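PDB 2W39: putative laminarinase from Phanerochaete chrysosporium, which probably hydrolyses the glycosidic bonds of beta-glucans such as laminarin and lichenin, as a secreted family 16 glycoside hydrolase of a white-rot fungus. Local coordinates for residues A[50-61]-A[281-292]. Sequence-based numbering, arbitrary orientation. Where two conformers were deposited one is given.
With NAG (2-acetamido-2-deoxy-beta-D-glucopyranose), chain C.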
ATOM      1  N   ASP A  50     -19.246  -4.603  -7.205  1.00 13.63           N
ATOM      2  CA  ASP A  50     -18.569  -3.678  -6.288  1.00 13.30           C
ATOM      3  C   ASP A  50     -17.303  -4.295  -5.679  1.00 11.23           C
ATOM      4  O   ASP A  50     -16.961  -4.018  -4.528  1.00 11.03           O
ATOM      5  CB  ASP A  50     -19.530  -3.152  -5.201  1.00 15.53           C
ATOM      6  CG  ASP A  50     -19.978  -4.224  -4.232  1.00 19.50           C
ATOM      7  OD1 ASP A  50     -19.858  -5.428  -4.537  1.00 23.71           O
ATOM      8  OD2 ASP A  50     -20.461  -3.848  -3.142  1.00 24.87           O
ATOM      9  N   THR A  51     -16.613  -5.116  -6.463  1.00 10.30           N
ATOM     10  CA  THR A  51     -15.437  -5.836  -5.995  1.00  9.99           C
ATOM     11  C   THR A  51     -14.296  -5.795  -7.003  1.00  8.99           C
ATOM     12  O   THR A  51     -14.488  -6.048  -8.201  1.00  9.74           O
ATOM     13  CB  THR A  51     -15.801  -7.309  -5.717  1.00 11.29           C
ATOM     14  OG1 THR A  51     -16.750  -7.356  -4.646  1.00 12.42           O
ATOM     15  CG2 THR A  51     -14.575  -8.106  -5.301  1.00 12.12           C
ATOM     16  N   LEU A  52     -13.104  -5.496  -6.485  1.00  7.60           N
ATOM     17  CA  LEU A  52     -11.860  -5.726  -7.194  1.00  7.45           C
ATOM     18  C   LEU A  52     -11.051  -6.709  -6.368  1.00  6.90           C
ATOM     19  O   LEU A  52     -10.754  -6.437  -5.192  1.00  6.92           O
ATOM     20  CB  LEU A  52     -11.079  -4.430  -7.363  1.00  8.22           C
ATOM     21  CG  LEU A  52      -9.693  -4.556  -7.990  1.00  8.70           C
ATOM     22  CD1 LEU A  52      -9.774  -4.844  -9.464  1.00 10.08           C
ATOM     23  CD2 LEU A  52      -8.808  -3.323  -7.703  1.00  9.19           C
ATOM     24  N   ILE A  53     -10.704  -7.838  -6.976  1.00  7.05           N
ATOM     25  CA  ILE A  53      -9.769  -8.779  -6.366  1.00  7.47           C
ATOM     26  C   ILE A  53      -8.457  -8.746  -7.129  1.00  6.60           C
ATOM     27  O   ILE A  53      -8.442  -8.800  -8.374  1.00  7.07           O
ATOM     28  CB  ILE A  53     -10.309 -10.234  -6.416  1.00  8.15           C
ATOM     29  CG1 ILE A  53     -11.694 -10.376  -5.783  1.00 11.20           C
ATOM     30  CG2 ILE A  53      -9.287 -11.245  -5.860  1.00  8.83           C
ATOM     31  CD1 ILE A  53     -11.720  -9.981  -4.373  1.00 12.06           C
ATOM     32  N   LEU A  54      -7.357  -8.646  -6.380  1.00  6.06           N
ATOM     33  CA  LEU A  54      -5.998  -8.726  -6.929  1.00  6.42           C
ATOM     34  C   LEU A  54      -5.323  -9.810  -6.115  1.00  6.35           C
ATOM     35  O   LEU A  54      -5.227  -9.684  -4.900  1.00  6.58           O
ATOM     36  CB  LEU A  54      -5.222  -7.411  -6.729  1.00  6.38           C
ATOM     37  CG  LEU A  54      -5.898  -6.160  -7.287  1.00  6.52           C
ATOM     38  CD1 LEU A  54      -5.139  -4.924  -6.826  1.00  7.85           C
ATOM     39  CD2 LEU A  54      -6.028  -6.207  -8.829  1.00  7.91           C
ATOM     40  N   ARG A  55      -4.881 -10.887  -6.761  0.50  6.89           N
ATOM     41  CA  ARG A  55      -4.418 -12.063  -6.021  0.50  7.73           C
ATOM     42  C   ARG A  55      -3.156 -12.684  -6.598  0.50  7.31           C
ATOM     43  O   ARG A  55      -2.805 -12.479  -7.758  0.50  7.86           O
ATOM     44  CB  ARG A  55      -5.525 -13.134  -5.942  0.50  7.87           C
ATOM     45  CG  ARG A  55      -6.022 -13.611  -7.311  0.50  9.33           C
ATOM     46  CD  ARG A  55      -6.705 -14.983  -7.298  0.50  9.51           C
ATOM     47  NE  ARG A  55      -7.911 -15.053  -6.479  0.50 11.96           N
ATOM     48  CZ  ARG A  55      -9.159 -14.769  -6.865  0.50 11.94           C
ATOM     49  NH1 ARG A  55     -10.113 -14.932  -5.968  0.50 13.72           N
ATOM     50  NH2 ARG A  55      -9.480 -14.309  -8.096  0.50  7.78           N
ATOM     51  N   ALA A  56      -2.489 -13.463  -5.749  1.00  7.04           N
ATOM     52  CA  ALA A  56      -1.412 -14.362  -6.147  1.00  7.73           C
ATOM     53  C   ALA A  56      -1.944 -15.640  -6.756  1.00  6.66           C
ATOM     54  O   ALA A  56      -3.013 -16.116  -6.394  1.00  7.25           O
ATOM     55  CB  ALA A  56      -0.617 -14.738  -4.912  1.00  9.71           C
ATOM     56  N   ASP A  57      -1.162 -16.230  -7.645  1.00  6.81           N
ATOM     57  CA  ASP A  57      -1.371 -17.618  -8.042  1.00  7.35           C
ATOM     58  C   ASP A  57      -1.313 -18.500  -6.792  1.00  7.15           C
ATOM     59  O   ASP A  57      -0.341 -18.432  -6.012  1.00  7.41           O
ATOM     60  CB  ASP A  57      -0.275 -17.965  -9.059  1.00  8.11           C
ATOM     61  CG  ASP A  57      -0.248 -19.443  -9.463  1.00  8.14           C
ATOM     62  OD1 ASP A  57      -0.367 -20.316  -8.578  1.00  9.11           O
ATOM     63  OD2 ASP A  57      -0.029 -19.698 -10.674  1.00  8.61           O
ATOM     64  N   HIS A  58      -2.347 -19.321  -6.615  1.00  7.62           N
ATOM     65  CA  HIS A  58      -2.384 -20.217  -5.461  1.00  8.77           C
ATOM     66  C   HIS A  58      -2.548 -21.682  -5.871  1.00  9.07           C
ATOM     67  O   HIS A  58      -3.016 -22.501  -5.072  1.00  9.57           O
ATOM     68  CB  HIS A  58      -3.457 -19.787  -4.454  1.00  9.40           C
ATOM     69  CG  HIS A  58      -4.852 -19.927  -4.965  1.00 11.17           C
ATOM     70  ND1 HIS A  58      -5.498 -18.957  -5.701  1.00 14.68           N
ATOM     71  CD2 HIS A  58      -5.730 -20.944  -4.829  1.00 12.64           C
ATOM     72  CE1 HIS A  58      -6.716 -19.381  -6.005  1.00 13.40           C
ATOM     73  NE2 HIS A  58      -6.879 -20.586  -5.489  1.00 16.39           N
ATOM     74  N   THR A  59      -2.142 -21.990  -7.102  1.00  9.10           N
ATOM     75  CA  THR A  59      -2.302 -23.344  -7.644  1.00 10.85           C
ATOM     76  C   THR A  59      -1.022 -23.955  -8.204  1.00 11.10           C
ATOM     77  O   THR A  59      -0.893 -25.169  -8.220  1.00 12.11           O
ATOM     78  CB  THR A  59      -3.386 -23.379  -8.751  1.00 11.77           C
ATOM     79  OG1 THR A  59      -3.077 -22.389  -9.730  1.00 13.21           O
ATOM     80  CG2 THR A  59      -4.784 -23.120  -8.182  1.00 13.25           C
ATOM     81  N   THR A  60      -0.093 -23.135  -8.684  1.00 10.53           N
ATOM     82  CA  THR A  60       1.113 -23.626  -9.364  1.00 10.34           C
ATOM     83  C   THR A  60       2.228 -23.850  -8.367  1.00 10.58           C
ATOM     84  O   THR A  60       2.516 -22.971  -7.546  1.00 10.25           O
ATOM     85  CB  THR A  60       1.608 -22.590 -10.391  1.00 10.10           C
ATOM     86  OG1 THR A  60       0.521 -22.228 -11.250  1.00 10.31           O
ATOM     87  CG2 THR A  60       2.750 -23.145 -11.237  1.00 11.80           C
ATOM     88  N   THR A  61       2.859 -25.022  -8.458  1.00 11.25           N
ATOM     89  CA  THR A  61       4.123 -25.259  -7.777  1.00 11.55           C
ATOM     90  C   THR A  61       5.225 -24.806  -8.732  1.00 11.82           C
ATOM     91  O   THR A  61       5.314 -25.301  -9.861  1.00 13.19           O
ATOM     92  CB  THR A  61       4.280 -26.749  -7.404  1.00 12.41           C
ATOM     93  OG1 THR A  61       3.234 -27.115  -6.500  1.00 14.06           O
ATOM     94  CG2 THR A  61       5.632 -27.014  -6.753  1.00 13.92           C
ATOM     95  N   PRO A 281       1.780 -23.439  -3.010  1.00  9.95           N
ATOM     96  CA  PRO A 281       0.758 -22.612  -3.656  1.00 10.05           C
ATOM     97  C   PRO A 281      -0.489 -22.428  -2.807  1.00  9.88           C
ATOM     98  O   PRO A 281      -1.024 -21.323  -2.760  1.00  9.55           O
ATOM     99  CB  PRO A 281       0.421 -23.389  -4.933  1.00 10.24           C
ATOM    100  CG  PRO A 281       0.991 -24.812  -4.715  1.00 10.37           C
ATOM    101  CD  PRO A 281       2.196 -24.565  -3.874  1.00 10.50           C
ATOM    102  N   SER A 282      -0.947 -23.489  -2.143  0.50 10.78           N
ATOM    103  CA  SER A 282      -2.181 -23.403  -1.370  0.50 11.31           C
ATOM    104  C   SER A 282      -2.094 -22.386  -0.241  0.50 10.73           C
ATOM    105  O   SER A 282      -3.105 -21.783   0.136  0.50 10.70           O
ATOM    106  CB  SER A 282      -2.592 -24.779  -0.841  0.50 12.20           C
ATOM    107  OG  SER A 282      -2.950 -25.620  -1.923  0.50 14.56           O
ATOM    108  N   ALA A 283      -0.880 -22.174   0.272  1.00 10.28           N
ATOM    109  CA  ALA A 283      -0.647 -21.215   1.352  1.00 10.26           C
ATOM    110  C   ALA A 283      -0.890 -19.767   0.911  1.00 10.16           C
ATOM    111  O   ALA A 283      -0.852 -18.865   1.742  1.00 10.88           O
ATOM    112  CB  ALA A 283       0.764 -21.363   1.902  1.00 10.57           C
ATOM    113  N   PHE A 284      -1.118 -19.560  -0.385  1.00  8.59           N
ATOM    114  CA  PHE A 284      -1.375 -18.231  -0.934  1.00  8.57           C
ATOM    115  C   PHE A 284      -2.817 -18.026  -1.354  1.00  8.03           C
ATOM    116  O   PHE A 284      -3.135 -17.014  -1.973  1.00  7.87           O
ATOM    117  CB  PHE A 284      -0.366 -17.925  -2.051  1.00  8.72           C
ATOM    118  CG  PHE A 284       1.027 -17.921  -1.536  1.00  8.32           C
ATOM    119  CD1 PHE A 284       1.857 -19.017  -1.729  1.00  9.40           C
ATOM    120  CD2 PHE A 284       1.460 -16.890  -0.721  1.00 12.05           C
ATOM    121  CE1 PHE A 284       3.123 -19.038  -1.168  1.00  9.24           C
ATOM    122  CE2 PHE A 284       2.727 -16.902  -0.172  1.00 13.46           C
ATOM    123  CZ  PHE A 284       3.550 -17.987  -0.394  1.00 10.34           C
ATOM    124  N   ALA A 285      -3.710 -18.942  -0.969  1.00  8.46           N
ATOM    125  CA  ALA A 285      -5.136 -18.756  -1.259  1.00  8.91           C
ATOM    126  C   ALA A 285      -5.687 -17.469  -0.629  1.00  8.83           C
ATOM    127  O   ALA A 285      -6.591 -16.850  -1.182  1.00  9.74           O
ATOM    128  CB  ALA A 285      -5.941 -19.972  -0.814  1.00  9.99           C
ATOM    129  N   ASN A 286      -5.115 -17.063   0.499  1.00  8.24           N
ATOM    130  CA  ASN A 286      -5.547 -15.837   1.171  1.00  8.52           C
ATOM    131  C   ASN A 286      -4.656 -14.641   0.886  1.00  6.88           C
ATOM    132  O   ASN A 286      -4.789 -13.601   1.520  1.00  6.94           O
ATOM    133  CB  ASN A 286      -5.749 -16.074   2.664  1.00 10.05           C
ATOM    134  CG  ASN A 286      -6.969 -16.946   2.937  1.00 13.44           C
ATOM    135  OD1 ASN A 286      -7.988 -16.835   2.247  1.00 16.90           O
ATOM    136  ND2 ASN A 286      -6.867 -17.818   3.931  1.00 17.58           N
ATOM    137  N   ALA A 287      -3.800 -14.777  -0.122  1.00  6.45           N
ATOM    138  CA  ALA A 287      -2.928 -13.685  -0.549  1.00  6.12           C
ATOM    139  C   ALA A 287      -3.639 -12.855  -1.620  1.00  5.89           C
ATOM    140  O   ALA A 287      -3.241 -12.844  -2.788  1.00  6.26           O
ATOM    141  CB  ALA A 287      -1.605 -14.238  -1.050  1.00  6.56           C
ATOM    142  N   TYR A 288      -4.707 -12.177  -1.201  1.00  5.67           N
ATOM    143  CA  TYR A 288      -5.493 -11.346  -2.108  1.00  5.80           C
ATOM    144  C   TYR A 288      -5.901 -10.034  -1.470  1.00  5.65           C
ATOM    145  O   TYR A 288      -6.153  -9.955  -0.258  1.00  5.42           O
ATOM    146  CB  TYR A 288      -6.751 -12.080  -2.631  1.00  6.45           C
ATOM    147  CG  TYR A 288      -7.815 -12.418  -1.609  1.00  6.99           C
ATOM    148  CD1 TYR A 288      -8.904 -11.571  -1.388  1.00  7.21           C
ATOM    149  CD2 TYR A 288      -7.753 -13.613  -0.888  1.00  7.68           C
ATOM    150  CE1 TYR A 288      -9.900 -11.903  -0.455  1.00  7.63           C
ATOM    151  CE2 TYR A 288      -8.725 -13.936   0.042  1.00  8.10           C
ATOM    152  CZ  TYR A 288      -9.785 -13.078   0.255  1.00  7.99           C
ATOM    153  OH  TYR A 288     -10.756 -13.398   1.175  1.00  9.75           O
ATOM    154  N   TRP A 289      -5.955  -9.002  -2.305  1.00  5.09           N
ATOM    155  CA  TRP A 289      -6.686  -7.785  -2.000  1.00  5.57           C
ATOM    156  C   TRP A 289      -8.131  -7.982  -2.418  1.00  5.21           C
ATOM    157  O   TRP A 289      -8.396  -8.520  -3.493  1.00  5.90           O
ATOM    158  CB  TRP A 289      -6.136  -6.635  -2.842  1.00  5.24           C
ATOM    159  CG  TRP A 289      -4.762  -6.129  -2.504  1.00  4.89           C
ATOM    160  CD1 TRP A 289      -3.589  -6.439  -3.139  1.00  5.31           C
ATOM    161  CD2 TRP A 289      -4.438  -5.169  -1.499  1.00  4.87           C
ATOM    162  NE1 TRP A 289      -2.538  -5.745  -2.560  1.00  4.97           N
ATOM    163  CE2 TRP A 289      -3.043  -4.943  -1.567  1.00  4.73           C
ATOM    164  CE3 TRP A 289      -5.195  -4.470  -0.545  1.00  5.31           C
ATOM    165  CZ2 TRP A 289      -2.391  -4.037  -0.724  1.00  5.32           C
ATOM    166  CZ3 TRP A 289      -4.535  -3.582   0.309  1.00  5.58           C
ATOM    167  CH2 TRP A 289      -3.153  -3.377   0.212  1.00  5.61           C
ATOM    168  N   ASP A 290      -9.069  -7.503  -1.594  1.00  5.47           N
ATOM    169  CA  ASP A 290     -10.478  -7.353  -1.984  1.00  5.76           C
ATOM    170  C   ASP A 290     -10.796  -5.903  -1.668  1.00  5.87           C
ATOM    171  O   ASP A 290     -10.804  -5.507  -0.486  1.00  6.09           O
ATOM    172  CB  ASP A 290     -11.369  -8.339  -1.205  1.00  6.91           C
ATOM    173  CG  ASP A 290     -12.855  -8.162  -1.492  1.00  8.34           C
ATOM    174  OD1 ASP A 290     -13.275  -7.107  -1.984  1.00  8.92           O
ATOM    175  OD2 ASP A 290     -13.626  -9.106  -1.178  1.00 13.12           O
ATOM    176  N   ILE A 291     -10.978  -5.110  -2.718  1.00  5.62           N
ATOM    177  CA  ILE A 291     -11.146  -3.668  -2.597  1.00  6.18           C
ATOM    178  C   ILE A 291     -12.557  -3.302  -3.051  1.00  5.96           C
ATOM    179  O   ILE A 291     -12.992  -3.692  -4.149  1.00  6.56           O
ATOM    180  CB  ILE A 291     -10.063  -2.950  -3.416  1.00  7.30           C
ATOM    181  CG1 ILE A 291      -8.700  -3.185  -2.737  1.00  7.85           C
ATOM    182  CG2 ILE A 291     -10.366  -1.454  -3.540  1.00  7.85           C
ATOM    183  CD1 ILE A 291      -7.487  -2.909  -3.616  1.00  9.64           C
ATOM    184  N   ALA A 292     -13.279  -2.599  -2.183  1.00  5.87           N
ATOM    185  CA  ALA A 292     -14.637  -2.145  -2.478  1.00  6.39           C
ATOM    186  C   ALA A 292     -14.637  -0.885  -3.344  1.00  6.62           C
ATOM    187  O   ALA A 292     -15.501  -0.734  -4.226  1.00  7.29           O
ATOM    188  CB  ALA A 292     -15.409  -1.896  -1.167  1.00  7.15           C
TER
HETATM  189  C1  NAG C1299     -12.283 -15.815 -10.249  1.00 16.54           C
HETATM  190  C2  NAG C1299     -13.233 -17.026 -10.184  1.00 20.53           C
HETATM  191  C3  NAG C1299     -14.468 -16.742  -9.321  1.00 20.07           C
HETATM  192  C4  NAG C1299     -14.119 -16.044  -8.014  1.00 19.63           C
HETATM  193  C5  NAG C1299     -13.248 -14.821  -8.308  1.00 18.34           C
HETATM  194  C6  NAG C1299     -12.913 -14.041  -7.035  1.00 19.51           C
HETATM  195  C7  NAG C1299     -13.644 -18.563 -12.098  1.00 29.39           C
HETATM  196  C8  NAG C1299     -14.261 -18.642 -13.463  1.00 25.90           C
HETATM  197  N2  NAG C1299     -13.680 -17.357 -11.529  1.00 22.99           N
HETATM  198  O3  NAG C1299     -15.170 -17.937  -9.036  1.00 22.76           O
HETATM  199  O4  NAG C1299     -15.305 -15.649  -7.361  1.00 21.84           O
HETATM  200  O5  NAG C1299     -12.066 -15.277  -8.949  1.00 16.03           O
HETATM  201  O6  NAG C1299     -12.143 -14.821  -6.143  1.00 21.37           O
HETATM  202  O7  NAG C1299     -13.155 -19.569 -11.581  1.00 27.40           O
HETATM  203  O   HOH W   1     -16.178  -8.882  -2.272  1.00 19.45           O
HETATM  204  O   HOH W   2      -4.579 -16.061  -4.172  1.00 10.45           O
HETATM  205  O   HOH W   3      -3.807 -25.014  -4.386  1.00 28.13           O
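P281 opens the contact by laying its CB 3.4 Å from T60 O and its CG and CD beside the hydroxyl of T61, in the loop that follows strand 51-55, beyond the antiparallel sheet of this family 16 beta-sandwich. That loop is folded on itself at D57, whose OD1 accepts from T59 N, an Asx turn, and also from T60 N, an Asx motif. F284 turns its CB toward A56, while its O and A56 O are bridged by a donating water. The CA of A285 lies 3.9 Å from H58 CG, set obliquely to the imidazole. At A287 the pairing begins, just ahead of strand 288-291: its O takes A56 N (3.1 Å), and its CB meets that of A56. Y288 CB packs 3.7 Å from R55 CB, a non-hydrogen-bonded pair on the face that carries I53 and D290. W289 and L54 exchange two backbone bonds; on this inner face, with L52 and I291, the indole packs against I249 of strand 246-253 in the other sheet and gives its NE1 to N250 O. D290, whose carboxylate forms a salt bridge with R90, meets I53: chi1 -55° sets CG1 beside the backbone N and chi2 -60° bends CD1 across to 3.6 Å from D290 CB, while CG2 lies near Y288 CB. Shortening I53 to an alanine here removes CD1 and CG2 and is likely to leave the methylenes of D290 and Y288 without those apolar neighbours. I291 closes the pairing, its N giving a bond of 2.8 Å to L52 O, N-H...O angle 169°.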